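Local coordinates for N(G),N(G)-dimethylarginine dimethylaminohydrolase (Pseudomonas aeruginosa, PDB 3RHY), which hydrolyses N(omega)-methylated arginines, turning asymmetric dimethylarginine into citrulline and dimethylamine and monomethylarginine into citrulline and methylamine, at residues I6-A11 with P59-V64; T112-D117 with S130-A135; E171-L176 with D189-E194; A202-W207 with G245-M250; V212-G217 with Y230-V235. One frame throughout, in Å; residues are numbered along the deposited sequence.

How the contacts relate
The pentein fold of the DDAH family, a five-bladed α/β-propeller, illustrates how the chemistry of a contact follows its place in the fold. Contacts 1 and 4 are wholly buried, touch each other through F63 and C249, and both touch the bound pyridine; both rely on close van der Waals packing, with waters added in contact 1. Contact 2, partly buried and about 17 Å from contact 4 between centres, is instead a dense polar network around two carboxylates and a pocket arginine. Contacts 3 and 5 are parallel strand pairs reaching the surface, ruled by backbone hydrogen bonds and joined through N174 and Y230. Contacts 4 and 5 share one sheet.

Contact 1: I6-A11 with P59-V64; sequences IARTPA and PDSVFV. With HM3 ((4-chloropyridin-2-yl)methanol), chain C.
R8 and V64 meet through aliphatic branches, R8 CB lying 3.7 Å from V64 CG1. The other branch of V64, CG2, reaches back along strand 4-8 to I6 O and to A7 CA, so this one side chain spans three residues of the strand. Beyond CB, the extended chi1 and chi2 of the arginine (-174°, -171°) bring R8 CD to 3.5 Å from S61 OG, and a bend at chi3 then turns NE and the guanidinium, with S61 O at its edge. The charged end goes further, to the carbonyls of P53 and I91, and S61 OG is held by F58 O. Farther on, P10 CB packs against V62 CB at 4.0 Å.

No direct hydrogen bond joins the two segments; water does the polar work. One water accepts from R8 N and lies 2.7 Å from V62 O; a second donates to T9 O and sits close to S61 OG; a third accepts from A11 N and donates to P59 O. Behind this layer, a type I turn from D60 to F63 is closed by F63 N to D60 O, 2.9 Å, and F63 is also the centre of an inverse gamma turn. Its ring has V62 CG1 over one face and the inhibitor over the other, with HM3 C5 3.5 Å from F63 CG. Apolar packing and bridging water thus back the loop that supplies one wall of the ligand pocket.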
# COMPACT_ATOMS: atom_id res chain seq x y z
N ILE A 6 -4.77 -4.47 9.15
CA ILE A 6 -5.18 -3.27 9.88
C ILE A 6 -5.81 -2.38 8.82
O ILE A 6 -5.25 -2.21 7.73
CB ILE A 6 -3.99 -2.51 10.53
CG1 ILE A 6 -3.38 -3.33 11.67
CG2 ILE A 6 -4.48 -1.18 11.06
CD1 ILE A 6 -2.10 -2.74 12.24
N ALA A 7 -6.96 -1.81 9.14
CA ALA A 7 -7.67 -0.94 8.22
C ALA A 7 -8.35 0.12 9.05
O ALA A 7 -8.41 0.01 10.28
CB ALA A 7 -8.71 -1.75 7.44
N ARG A 8 -8.86 1.16 8.41
CA ARG A 8 -9.55 2.21 9.15
C ARG A 8 -10.76 2.67 8.37
O ARG A 8 -10.68 2.95 7.18
CB ARG A 8 -8.64 3.41 9.43
CG ARG A 8 -9.31 4.45 10.34
CD ARG A 8 -8.54 5.76 10.47
NE ARG A 8 -7.30 5.63 11.23
CZ ARG A 8 -7.24 5.50 12.55
NH1 ARG A 8 -8.34 5.50 13.28
NH2 ARG A 8 -6.06 5.38 13.14
N THR A 9 -11.89 2.72 9.06
CA THR A 9 -13.13 3.17 8.46
C THR A 9 -12.89 4.56 7.89
O THR A 9 -12.22 5.39 8.52
CB THR A 9 -14.22 3.25 9.54
OG1 THR A 9 -14.30 1.99 10.22
CG2 THR A 9 -15.57 3.58 8.92
N PRO A 10 -13.40 4.84 6.68
CA PRO A 10 -13.22 6.15 6.06
C PRO A 10 -14.07 7.21 6.77
O PRO A 10 -15.18 6.92 7.23
CB PRO A 10 -13.67 5.92 4.62
CG PRO A 10 -14.77 4.91 4.79
CD PRO A 10 -14.17 3.95 5.79
N ALA A 11 -13.56 8.43 6.87
CA ALA A 11 -14.30 9.50 7.52
C ALA A 11 -15.19 10.21 6.51
O ALA A 11 -15.00 10.09 5.29
CB ALA A 11 -13.34 10.48 8.16
N PRO A 59 -9.14 13.33 6.79
CA PRO A 59 -9.92 12.88 5.63
C PRO A 59 -9.35 11.65 4.91
O PRO A 59 -10.10 10.81 4.43
CB PRO A 59 -9.94 14.13 4.74
CG PRO A 59 -9.95 15.25 5.75
CD PRO A 59 -8.88 14.78 6.72
N ASP A 60 -8.03 11.56 4.84
CA ASP A 60 -7.36 10.45 4.17
C ASP A 60 -6.88 9.33 5.09
O ASP A 60 -6.19 8.43 4.63
CB ASP A 60 -6.17 10.98 3.37
CG ASP A 60 -6.57 11.94 2.27
OD1 ASP A 60 -7.20 11.48 1.29
OD2 ASP A 60 -6.27 13.14 2.38
N SER A 61 -7.24 9.39 6.37
CA SER A 61 -6.81 8.37 7.32
C SER A 61 -7.19 6.94 6.93
O SER A 61 -6.63 5.98 7.45
CB SER A 61 -7.32 8.69 8.73
OG SER A 61 -8.72 8.84 8.77
N VAL A 62 -8.15 6.80 6.01
CA VAL A 62 -8.57 5.48 5.54
C VAL A 62 -7.40 4.75 4.88
O VAL A 62 -7.36 3.53 4.86
CB VAL A 62 -9.72 5.58 4.50
CG1 VAL A 62 -9.39 6.62 3.44
CG2 VAL A 62 -9.93 4.22 3.84
N PHE A 63 -6.47 5.52 4.33
CA PHE A 63 -5.31 4.92 3.67
C PHE A 63 -4.23 4.66 4.70
O PHE A 63 -3.23 5.38 4.76
CB PHE A 63 -4.81 5.85 2.56
CG PHE A 63 -5.83 6.10 1.49
CD1 PHE A 63 -6.14 7.40 1.08
CD2 PHE A 63 -6.52 5.04 0.90
CE1 PHE A 63 -7.10 7.64 0.10
CE2 PHE A 63 -7.49 5.27 -0.08
CZ PHE A 63 -7.78 6.58 -0.47
N VAL A 64 -4.43 3.61 5.49
CA VAL A 64 -3.50 3.24 6.55
C VAL A 64 -2.16 2.72 6.06
O VAL A 64 -1.25 2.51 6.86
CB VAL A 64 -4.11 2.17 7.49
CG1 VAL A 64 -5.11 2.81 8.41
CG2 VAL A 64 -4.75 1.04 6.68
C1 HM3 C . -1.60 7.93 -4.20
N1 HM3 C . -2.64 7.81 -1.95
C2 HM3 C . -2.19 7.15 -3.02
C3 HM3 C . -2.24 5.76 -3.07
C4 HM3 C . -2.77 5.06 -1.99
C5 HM3 C . -3.23 5.79 -0.90
C6 HM3 C . -3.15 7.18 -0.91
O1 HM3 C . -0.86 9.06 -3.74
O HOH W 1 -8.68 1.22 5.46
O HOH W 2 -11.04 7.84 9.05
O HOH W 3 -11.01 8.67 6.09

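Contact 2: T112-D117 with S130-A135; sequences TVEAGD and SARTNA
Part of the ligand pocket is built here, where R132, which touches the bound pyridine and is inferred to bind substrate, pairs with E114. R132 NH1 and E114 OE1 form a salt bridge of 2.6 Å, on the syn side of the carboxylate but with the two planes 54° apart. R132 CG lies 3.3 Å from E114 OE1, and the bend at chi2 (-69°) lays CD against the carboxylate, turning the chain back so that NH1 meets OE1. That same oxygen also bonds to H162 NE2, so E114 links the arginine to H162, the probable proton donor.

A second carboxylate ties the loops together. D117 OD2 accepts from T133 OG1 at 2.7 Å on its anti side and from S130 OG at 2.9 Å from above its plane, while D117 OD1 takes L163 N. S130 OG also accepts from R132 N, an ST turn that shapes the backbone carrying the arginine. T133 OG1 in turn receives E114 N, at 3.3 Å.

N134 is the N-cap of helix 135-147, its OD1 bonded to G137 N. The same oxygen accepts T112 N nearly straight (172°, 2.9 Å), although the donor stands above the carbonyl plane, and N134 ND2 reaches P110 O. In return, N134 N donates to T112 OG1 at 3.2 Å, and a water links that hydroxyl to A131 O.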
# COMPACT_ATOMS: atom_id res chain seq x y z
N THR A 112 10.84 12.52 5.26
CA THR A 112 9.42 12.21 5.05
C THR A 112 9.32 10.88 4.33
O THR A 112 10.14 10.57 3.47
CB THR A 112 8.69 13.29 4.21
OG1 THR A 112 9.16 13.28 2.86
CG2 THR A 112 8.90 14.68 4.82
N VAL A 113 8.34 10.09 4.73
CA VAL A 113 8.11 8.78 4.14
C VAL A 113 6.62 8.42 4.16
O VAL A 113 5.89 8.75 5.10
CB VAL A 113 8.86 7.67 4.91
CG1 VAL A 113 8.47 6.30 4.36
CG2 VAL A 113 10.37 7.86 4.81
N GLU A 114 6.17 7.77 3.10
CA GLU A 114 4.81 7.28 3.03
C GLU A 114 5.03 5.85 2.58
O GLU A 114 5.68 5.61 1.55
CB GLU A 114 3.97 8.07 2.02
CG GLU A 114 3.75 9.52 2.43
CD GLU A 114 2.57 10.15 1.73
OE1 GLU A 114 2.25 9.73 0.59
OE2 GLU A 114 1.96 11.08 2.31
N ALA A 115 4.52 4.90 3.36
CA ALA A 115 4.70 3.49 3.05
C ALA A 115 4.11 3.08 1.71
O ALA A 115 4.39 1.99 1.22
CB ALA A 115 4.12 2.63 4.16
N GLY A 116 3.28 3.94 1.13
CA GLY A 116 2.70 3.63 -0.16
C GLY A 116 3.77 3.66 -1.24
O GLY A 116 3.57 3.16 -2.35
N ASP A 117 4.92 4.24 -0.90
CA ASP A 117 6.05 4.32 -1.82
C ASP A 117 7.00 3.17 -1.59
O ASP A 117 8.09 3.14 -2.15
CB ASP A 117 6.84 5.62 -1.63
CG ASP A 117 6.19 6.80 -2.31
OD1 ASP A 117 5.73 6.62 -3.46
OD2 ASP A 117 6.15 7.90 -1.73
N SER A 130 9.78 10.22 -3.92
CA SER A 130 8.80 11.10 -4.55
C SER A 130 8.68 12.41 -3.78
O SER A 130 9.54 12.74 -2.97
CB SER A 130 7.43 10.42 -4.60
OG SER A 130 6.92 10.20 -3.29
N ALA A 131 7.60 13.14 -4.03
CA ALA A 131 7.35 14.40 -3.35
C ALA A 131 6.84 14.11 -1.95
O ALA A 131 6.78 14.99 -1.10
CB ALA A 131 6.32 15.22 -4.13
N ARG A 132 6.47 12.85 -1.73
CA ARG A 132 5.95 12.40 -0.45
C ARG A 132 7.02 11.69 0.37
O ARG A 132 6.92 11.62 1.60
CB ARG A 132 4.78 11.45 -0.68
CG ARG A 132 3.54 12.11 -1.24
CD ARG A 132 2.92 13.01 -0.20
NE ARG A 132 1.57 13.44 -0.56
CZ ARG A 132 0.57 12.62 -0.87
NH1 ARG A 132 0.75 11.30 -0.88
NH2 ARG A 132 -0.63 13.12 -1.15
N THR A 133 8.02 11.14 -0.30
CA THR A 133 9.10 10.44 0.37
C THR A 133 10.41 11.05 -0.10
O THR A 133 10.88 10.75 -1.20
CB THR A 133 9.08 8.94 0.00
OG1 THR A 133 7.80 8.40 0.35
CG2 THR A 133 10.19 8.18 0.73
N ASN A 134 11.01 11.92 0.70
CA ASN A 134 12.25 12.56 0.28
C ASN A 134 13.47 11.67 0.48
O ASN A 134 13.36 10.56 1.01
CB ASN A 134 12.44 13.92 0.97
CG ASN A 134 12.48 13.82 2.49
OD1 ASN A 134 12.74 12.76 3.05
ND2 ASN A 134 12.24 14.94 3.16
N ALA A 135 14.62 12.17 0.04
CA ALA A 135 15.87 11.42 0.15
C ALA A 135 16.22 11.09 1.59
O ALA A 135 16.62 9.97 1.90
CB ALA A 135 17.01 12.22 -0.49
O HOH W 4 8.40 15.32 1.11

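Contact 3: E171-L176 with D189-E194; sequences EHNNLL and DFNIIE
L176 and I193 form the tight inner part of this strand pair: L176 CD2 lies 3.5 Å from I193 CG2, the two side chains meeting at a slant on the sheet face that also bears N174 and N191. Helix 219-228 covers this face, with I225 on L176, and K224 and L228 on I193. On the other face L175 CB meets F190 CB at 3.9 Å, and L175 CD2 approaches the phenyl ring obliquely; M119 and V121 of strand 118-121 pack beside them.

The strands, 174-177 and 191-194, are parallel neighbours in a three-stranded mixed sheet whose third member, 167-169, runs antiparallel to 174-177 on its far side. A type I' turn from E171 to N174 leads into the central strand. In the regular part I193 N bonds L175 O at 3.0 Å and L175 N bonds N191 O at 3.2 Å, both at 172°.

Toward solvent the contact turns polar and less regular. N191 N reaches N173 O at 2.8 Å, and N191 centres an inverse gamma turn. With CG anti to its nitrogen (chi1 -161°), N173 extends its amide along the segment 189-194, where ND2 donates to D189 O at 3.1 Å on a carbonyl lone pair. N191 ND2 makes only a weak bond, 3.4 Å, to N174 OD1; the opposite end of the N174 amide, ND2, is taken by Y230 OH.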
# COMPACT_ATOMS: atom_id res chain seq x y z
N GLU A 171 4.36 -12.04 -5.27
CA GLU A 171 5.15 -13.17 -4.79
C GLU A 171 5.51 -14.09 -5.94
O GLU A 171 5.08 -13.89 -7.08
CB GLU A 171 4.38 -13.97 -3.73
CG GLU A 171 3.92 -13.15 -2.51
CD GLU A 171 5.07 -12.54 -1.72
OE1 GLU A 171 6.05 -13.27 -1.45
OE2 GLU A 171 4.99 -11.34 -1.37
N HIS A 172 6.32 -15.11 -5.64
CA HIS A 172 6.75 -16.07 -6.64
C HIS A 172 7.40 -15.36 -7.83
O HIS A 172 7.29 -15.80 -8.97
CB HIS A 172 5.55 -16.91 -7.11
CG HIS A 172 4.76 -17.50 -5.98
ND1 HIS A 172 5.34 -18.20 -4.95
CD2 HIS A 172 3.43 -17.45 -5.71
CE1 HIS A 172 4.41 -18.56 -4.08
NE2 HIS A 172 3.24 -18.12 -4.52
N ASN A 173 8.06 -14.24 -7.54
CA ASN A 173 8.75 -13.46 -8.55
C ASN A 173 7.85 -12.78 -9.58
O ASN A 173 8.33 -12.25 -10.57
CB ASN A 173 9.79 -14.34 -9.27
CG ASN A 173 10.84 -13.53 -10.00
OD1 ASN A 173 11.56 -12.74 -9.39
ND2 ASN A 173 10.95 -13.73 -11.31
N ASN A 174 6.54 -12.81 -9.36
CA ASN A 174 5.61 -12.16 -10.28
C ASN A 174 5.41 -10.69 -9.87
O ASN A 174 5.11 -10.39 -8.71
CB ASN A 174 4.25 -12.88 -10.28
CG ASN A 174 4.33 -14.26 -10.93
OD1 ASN A 174 4.95 -14.44 -11.98
ND2 ASN A 174 3.67 -15.24 -10.31
N LEU A 175 5.57 -9.78 -10.84
CA LEU A 175 5.45 -8.35 -10.58
C LEU A 175 4.60 -7.59 -11.59
O LEU A 175 4.94 -7.51 -12.76
CB LEU A 175 6.85 -7.74 -10.53
CG LEU A 175 7.00 -6.21 -10.47
CD1 LEU A 175 6.59 -5.69 -9.10
CD2 LEU A 175 8.45 -5.85 -10.76
N LEU A 176 3.48 -7.01 -11.15
CA LEU A 176 2.64 -6.24 -12.06
C LEU A 176 3.28 -4.86 -12.22
O LEU A 176 3.53 -4.17 -11.24
CB LEU A 176 1.23 -6.06 -11.50
CG LEU A 176 0.34 -7.28 -11.27
CD1 LEU A 176 -1.06 -6.81 -10.91
CD2 LEU A 176 0.30 -8.15 -12.52
N ASP A 189 14.71 -8.81 -13.51
CA ASP A 189 14.70 -10.22 -13.13
C ASP A 189 13.39 -10.76 -12.58
O ASP A 189 13.35 -11.89 -12.09
CB ASP A 189 15.83 -10.50 -12.14
CG ASP A 189 17.20 -10.26 -12.73
OD1 ASP A 189 17.52 -10.92 -13.74
OD2 ASP A 189 17.95 -9.42 -12.20
N PHE A 190 12.32 -9.98 -12.66
CA PHE A 190 11.03 -10.44 -12.17
C PHE A 190 10.18 -10.88 -13.37
O PHE A 190 10.38 -10.40 -14.48
CB PHE A 190 10.28 -9.32 -11.44
CG PHE A 190 10.96 -8.83 -10.18
CD1 PHE A 190 12.10 -8.03 -10.25
CD2 PHE A 190 10.45 -9.16 -8.93
CE1 PHE A 190 12.71 -7.57 -9.09
CE2 PHE A 190 11.06 -8.70 -7.77
CZ PHE A 190 12.20 -7.91 -7.85
N ASN A 191 9.25 -11.81 -13.15
CA ASN A 191 8.37 -12.22 -14.22
C ASN A 191 7.40 -11.06 -14.32
O ASN A 191 6.34 -11.06 -13.70
CB ASN A 191 7.60 -13.50 -13.87
CG ASN A 191 8.52 -14.66 -13.57
OD1 ASN A 191 9.56 -14.82 -14.22
ND2 ASN A 191 8.15 -15.48 -12.59
N ILE A 192 7.80 -10.05 -15.09
CA ILE A 192 7.01 -8.84 -15.26
C ILE A 192 5.74 -9.01 -16.08
O ILE A 192 5.77 -9.48 -17.21
CB ILE A 192 7.85 -7.73 -15.91
CG1 ILE A 192 9.13 -7.50 -15.08
CG2 ILE A 192 7.04 -6.45 -16.01
CD1 ILE A 192 10.13 -6.57 -15.74
N ILE A 193 4.61 -8.62 -15.49
CA ILE A 193 3.33 -8.66 -16.19
C ILE A 193 2.99 -7.21 -16.47
O ILE A 193 2.48 -6.49 -15.60
CB ILE A 193 2.20 -9.29 -15.34
CG1 ILE A 193 2.31 -10.82 -15.34
CG2 ILE A 193 0.84 -8.90 -15.92
CD1 ILE A 193 3.52 -11.36 -14.62
N GLU A 194 3.27 -6.76 -17.69
CA GLU A 194 2.98 -5.39 -18.07
C GLU A 194 1.48 -5.12 -18.00
O GLU A 194 0.68 -5.96 -18.39
CB GLU A 194 3.51 -5.10 -19.47

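Contact 4: A202-W207 with G245-M250; sequences AANCIW and GGVSCM. With HM3 ((4-chloropyridin-2-yl)methanol), chain C.
Between N204-I206 and G246-S248 the backbones run alongside each other at CA separations of about 6 Å without forming a sheet ladder, and no clear hydrogen bond crosses. The first segment leaves a short 3-10 turn and enters strand 206-208. In the second, V247 to C249 take helical backbone angles without the regular bonds of a helix, although C249 N does bond G246 O at 3.1 Å.

Side chains fill the interval. V247 sends CG2 toward the other segment, where it sits 3.4 Å from N204 O and 3.8 Å from C205 CA. I206 uses its CG2 branch, which lies beside the backbone nitrogen because CG1 takes the site between N and the carbonyl carbon (chi1 57°). This methyl, I206 CG2, meets S248 CB at 3.5 Å, while it touches V247 CG2 more loosely at 4.1 Å. The amide of N204 lies against S248, whose hydroxyl is bonded to E65, a residue inferred to bind substrate.

One residue on, C249 turns into the pocket. Its SG is covalently bonded to HM3 C4 at 1.7 Å, the ring carbon named as bearing chlorine in the inhibitor, so the adduct reflects displacement of the halide. F63 of the 59-64 loop packs on C249, and H162 stands nearby. Backed by the edge of the sheet containing strands 206-208 and 211-215, this is the active-site cysteine loop of the pentein fold, and C249 is the probable nucleophile, as its covalent capture by the inhibitor is consistent with.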
# COMPACT_ATOMS: atom_id res chain seq x y z
N ALA A 202 -5.36 -0.98 -12.43
CA ALA A 202 -5.29 -2.36 -11.97
C ALA A 202 -3.86 -2.83 -11.69
O ALA A 202 -3.65 -3.99 -11.36
CB ALA A 202 -5.95 -3.29 -12.99
N ALA A 203 -2.89 -1.93 -11.85
CA ALA A 203 -1.50 -2.28 -11.57
C ALA A 203 -1.32 -2.32 -10.05
O ALA A 203 -0.33 -2.86 -9.54
CB ALA A 203 -0.55 -1.25 -12.18
N ASN A 204 -2.28 -1.74 -9.34
CA ASN A 204 -2.26 -1.71 -7.88
C ASN A 204 -3.15 -2.84 -7.38
O ASN A 204 -4.37 -2.72 -7.36
CB ASN A 204 -2.78 -0.37 -7.36
CG ASN A 204 -2.73 -0.27 -5.83
OD1 ASN A 204 -2.43 0.78 -5.27
ND2 ASN A 204 -3.04 -1.37 -5.15
N CYS A 205 -2.51 -3.94 -6.99
CA CYS A 205 -3.20 -5.12 -6.48
C CYS A 205 -2.51 -5.60 -5.22
O CYS A 205 -1.35 -5.28 -4.99
CB CYS A 205 -3.19 -6.24 -7.52
SG CYS A 205 -4.20 -5.93 -8.97
N ILE A 206 -3.21 -6.39 -4.42
CA ILE A 206 -2.58 -6.90 -3.21
C ILE A 206 -2.65 -8.41 -3.09
O ILE A 206 -3.70 -9.02 -3.24
CB ILE A 206 -3.18 -6.29 -1.93
CG1 ILE A 206 -4.69 -6.55 -1.87
CG2 ILE A 206 -2.85 -4.82 -1.87
CD1 ILE A 206 -5.33 -6.16 -0.56
N TRP A 207 -1.49 -8.99 -2.82
CA TRP A 207 -1.40 -10.42 -2.62
C TRP A 207 -1.70 -10.63 -1.13
O TRP A 207 -1.18 -9.91 -0.28
CB TRP A 207 0.02 -10.90 -2.93
CG TRP A 207 0.25 -12.36 -2.68
CD1 TRP A 207 0.08 -13.39 -3.56
CD2 TRP A 207 0.67 -12.96 -1.44
NE1 TRP A 207 0.38 -14.59 -2.96
CE2 TRP A 207 0.74 -14.36 -1.66
CE3 TRP A 207 0.99 -12.46 -0.18
CZ2 TRP A 207 1.13 -15.26 -0.66
CZ3 TRP A 207 1.38 -13.35 0.82
CH2 TRP A 207 1.44 -14.74 0.57
N GLY A 245 -6.60 6.43 -4.87
CA GLY A 245 -6.46 5.34 -3.92
C GLY A 245 -6.79 3.97 -4.49
O GLY A 245 -7.78 3.81 -5.20
N GLY A 246 -5.95 2.99 -4.16
CA GLY A 246 -6.16 1.63 -4.63
C GLY A 246 -6.27 0.65 -3.47
O GLY A 246 -6.19 1.06 -2.31
N VAL A 247 -6.43 -0.64 -3.78
CA VAL A 247 -6.56 -1.65 -2.74
C VAL A 247 -5.35 -1.78 -1.82
O VAL A 247 -5.49 -2.14 -0.65
CB VAL A 247 -6.86 -3.05 -3.33
CG1 VAL A 247 -8.25 -3.07 -3.92
CG2 VAL A 247 -5.83 -3.42 -4.39
N SER A 248 -4.15 -1.49 -2.31
CA SER A 248 -2.98 -1.61 -1.47
C SER A 248 -2.93 -0.53 -0.40
O SER A 248 -2.37 -0.73 0.67
CB SER A 248 -1.70 -1.53 -2.29
OG SER A 248 -1.43 -0.19 -2.66
N CYS A 249 -3.54 0.62 -0.72
CA CYS A 249 -3.56 1.80 0.16
C CYS A 249 -4.42 1.67 1.40
O CYS A 249 -4.12 2.26 2.43
CB CYS A 249 -4.06 3.03 -0.61
SG CYS A 249 -3.23 3.39 -2.18
N MET A 250 -5.49 0.90 1.29
CA MET A 250 -6.45 0.77 2.37
C MET A 250 -6.21 -0.23 3.48
O MET A 250 -7.10 -0.48 4.29
CB MET A 250 -7.82 0.55 1.75
CG MET A 250 -8.13 1.56 0.65
SD MET A 250 -9.80 1.41 0.06
CE MET A 250 -9.60 0.27 -1.25
C1 HM3 C . -1.60 7.93 -4.20
N1 HM3 C . -2.64 7.81 -1.95
C2 HM3 C . -2.19 7.15 -3.02
C3 HM3 C . -2.24 5.76 -3.07
C4 HM3 C . -2.77 5.06 -1.99
C5 HM3 C . -3.23 5.79 -0.90
C6 HM3 C . -3.15 7.18 -0.91
O1 HM3 C . -0.86 9.06 -3.74

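Contact 5: V212-G217 with Y230-V235; sequences VIMPAG and YRVIEV
M214 N donates to I233 O at 2.8 Å, and the same carbonyl oxygen receives a CA-H contact from I213 CA at 3.0 Å, so one acceptor is held by two consecutive residues. Equally short, V235 N bonds M214 O at 2.8 Å, approaching nearly end-on to the carbonyl. V212 N to R231 O and I233 N to V212 O continue the parallel ladder toward one end, and A216 N to V235 O closes it at the other end, its donor well above the carbonyl plane.

The side chains divide between two faces. On one, V212 CG2 touches Y230 CG at 3.5 Å, meeting the ring obliquely, and M214 SD lies 3.6 Å from V232 CG1. In the methionine, CG between the backbone N and carbonyl carbon (chi1 69°) comes beside E234 CB, and the extended chi2 (175°) carries SD to V232. On the other face I213 CG1 packs on I233 CB at 4.0 Å, and I213 lies alongside V235, pointing the same way.

Strands 211-215 and 231-235 are the two strands of a beta-alpha-beta unit, inclined by 33° over these segments. The connecting helix 219-228 covers the V212, M214 and V232 face with I225 and R222, the latter salt-bridged to E234, while A41 of helix 28-42 packs on I213, I233 and V235. Strand 206-208 flanks 211-215 antiparallel, leaving 231-235 outermost of this sheet within the chain.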
# COMPACT_ATOMS: atom_id res chain seq x y z
N VAL A 212 -5.44 -12.71 -4.51
CA VAL A 212 -5.02 -11.44 -5.07
C VAL A 212 -6.27 -10.60 -5.18
O VAL A 212 -7.14 -10.88 -5.99
CB VAL A 212 -4.43 -11.58 -6.49
CG1 VAL A 212 -4.19 -10.20 -7.08
CG2 VAL A 212 -3.12 -12.36 -6.44
N ILE A 213 -6.38 -9.58 -4.33
CA ILE A 213 -7.53 -8.70 -4.38
C ILE A 213 -7.21 -7.56 -5.34
O ILE A 213 -6.19 -6.88 -5.21
CB ILE A 213 -7.88 -8.13 -2.97
CG1 ILE A 213 -8.40 -9.27 -2.08
CG2 ILE A 213 -8.94 -7.04 -3.09
CD1 ILE A 213 -8.51 -8.91 -0.60
N MET A 214 -8.09 -7.35 -6.31
CA MET A 214 -7.89 -6.32 -7.32
C MET A 214 -9.15 -5.50 -7.55
O MET A 214 -10.25 -5.93 -7.22
CB MET A 214 -7.48 -6.98 -8.63
CG MET A 214 -8.61 -7.79 -9.26
SD MET A 214 -8.18 -8.46 -10.89
CE MET A 214 -8.12 -6.92 -11.88
N PRO A 215 -9.00 -4.31 -8.13
CA PRO A 215 -10.17 -3.46 -8.39
C PRO A 215 -11.05 -4.11 -9.45
O PRO A 215 -10.55 -4.74 -10.37
CB PRO A 215 -9.54 -2.16 -8.88
CG PRO A 215 -8.29 -2.62 -9.55
CD PRO A 215 -7.76 -3.65 -8.58
N ALA A 216 -12.36 -3.97 -9.30
CA ALA A 216 -13.27 -4.56 -10.27
C ALA A 216 -13.29 -3.72 -11.56
O ALA A 216 -13.14 -2.50 -11.51
CB ALA A 216 -14.68 -4.64 -9.69
N GLY A 217 -13.44 -4.40 -12.70
CA GLY A 217 -13.50 -3.70 -13.98
C GLY A 217 -12.26 -3.74 -14.86
O GLY A 217 -12.14 -2.92 -15.78
N TYR A 230 -3.31 -17.59 -9.29
CA TYR A 230 -3.81 -16.91 -8.10
C TYR A 230 -5.33 -16.94 -8.04
O TYR A 230 -6.01 -17.00 -9.06
CB TYR A 230 -3.37 -15.43 -8.09
CG TYR A 230 -1.87 -15.22 -7.99
CD1 TYR A 230 -1.19 -15.46 -6.80
CD2 TYR A 230 -1.14 -14.83 -9.11
CE1 TYR A 230 0.19 -15.30 -6.72
CE2 TYR A 230 0.24 -14.67 -9.04
CZ TYR A 230 0.90 -14.91 -7.85
OH TYR A 230 2.27 -14.76 -7.80
N ARG A 231 -5.86 -16.92 -6.83
CA ARG A 231 -7.29 -16.89 -6.65
C ARG A 231 -7.55 -15.39 -6.67
O ARG A 231 -7.10 -14.67 -5.78
CB ARG A 231 -7.67 -17.47 -5.29
CG ARG A 231 -9.14 -17.31 -4.95
CD ARG A 231 -10.00 -18.07 -5.92
NE ARG A 231 -11.41 -17.95 -5.58
CZ ARG A 231 -12.37 -18.69 -6.12
NH1 ARG A 231 -12.08 -19.61 -7.03
NH2 ARG A 231 -13.64 -18.50 -5.75
N VAL A 232 -8.25 -14.92 -7.70
CA VAL A 232 -8.55 -13.51 -7.83
C VAL A 232 -9.86 -13.13 -7.15
O VAL A 232 -10.86 -13.84 -7.23
CB VAL A 232 -8.65 -13.08 -9.34
CG1 VAL A 232 -9.19 -11.65 -9.45
CG2 VAL A 232 -7.28 -13.15 -9.99
N ILE A 233 -9.83 -12.01 -6.45
CA ILE A 233 -11.00 -11.49 -5.79
C ILE A 233 -11.03 -10.02 -6.20
O ILE A 233 -10.09 -9.27 -5.93
CB ILE A 233 -10.91 -11.57 -4.26
CG1 ILE A 233 -10.72 -13.02 -3.82
CG2 ILE A 233 -12.19 -11.00 -3.64
CD1 ILE A 233 -10.70 -13.20 -2.31
N GLU A 234 -12.10 -9.61 -6.86
CA GLU A 234 -12.18 -8.24 -7.29
C GLU A 234 -13.20 -7.48 -6.47
O GLU A 234 -14.28 -7.99 -6.16
CB GLU A 234 -12.49 -8.16 -8.78
CG GLU A 234 -13.57 -9.11 -9.26
CD GLU A 234 -13.38 -9.49 -10.72
OE1 GLU A 234 -13.21 -8.59 -11.56
OE2 GLU A 234 -13.41 -10.70 -11.02
N VAL A 235 -12.83 -6.26 -6.10
CA VAL A 235 -13.68 -5.40 -5.31
C VAL A 235 -13.75 -4.05 -5.99
O VAL A 235 -12.74 -3.52 -6.46
CB VAL A 235 -13.12 -5.21 -3.88
CG1 VAL A 235 -13.99 -4.21 -3.12
CG2 VAL A 235 -13.09 -6.54 -3.16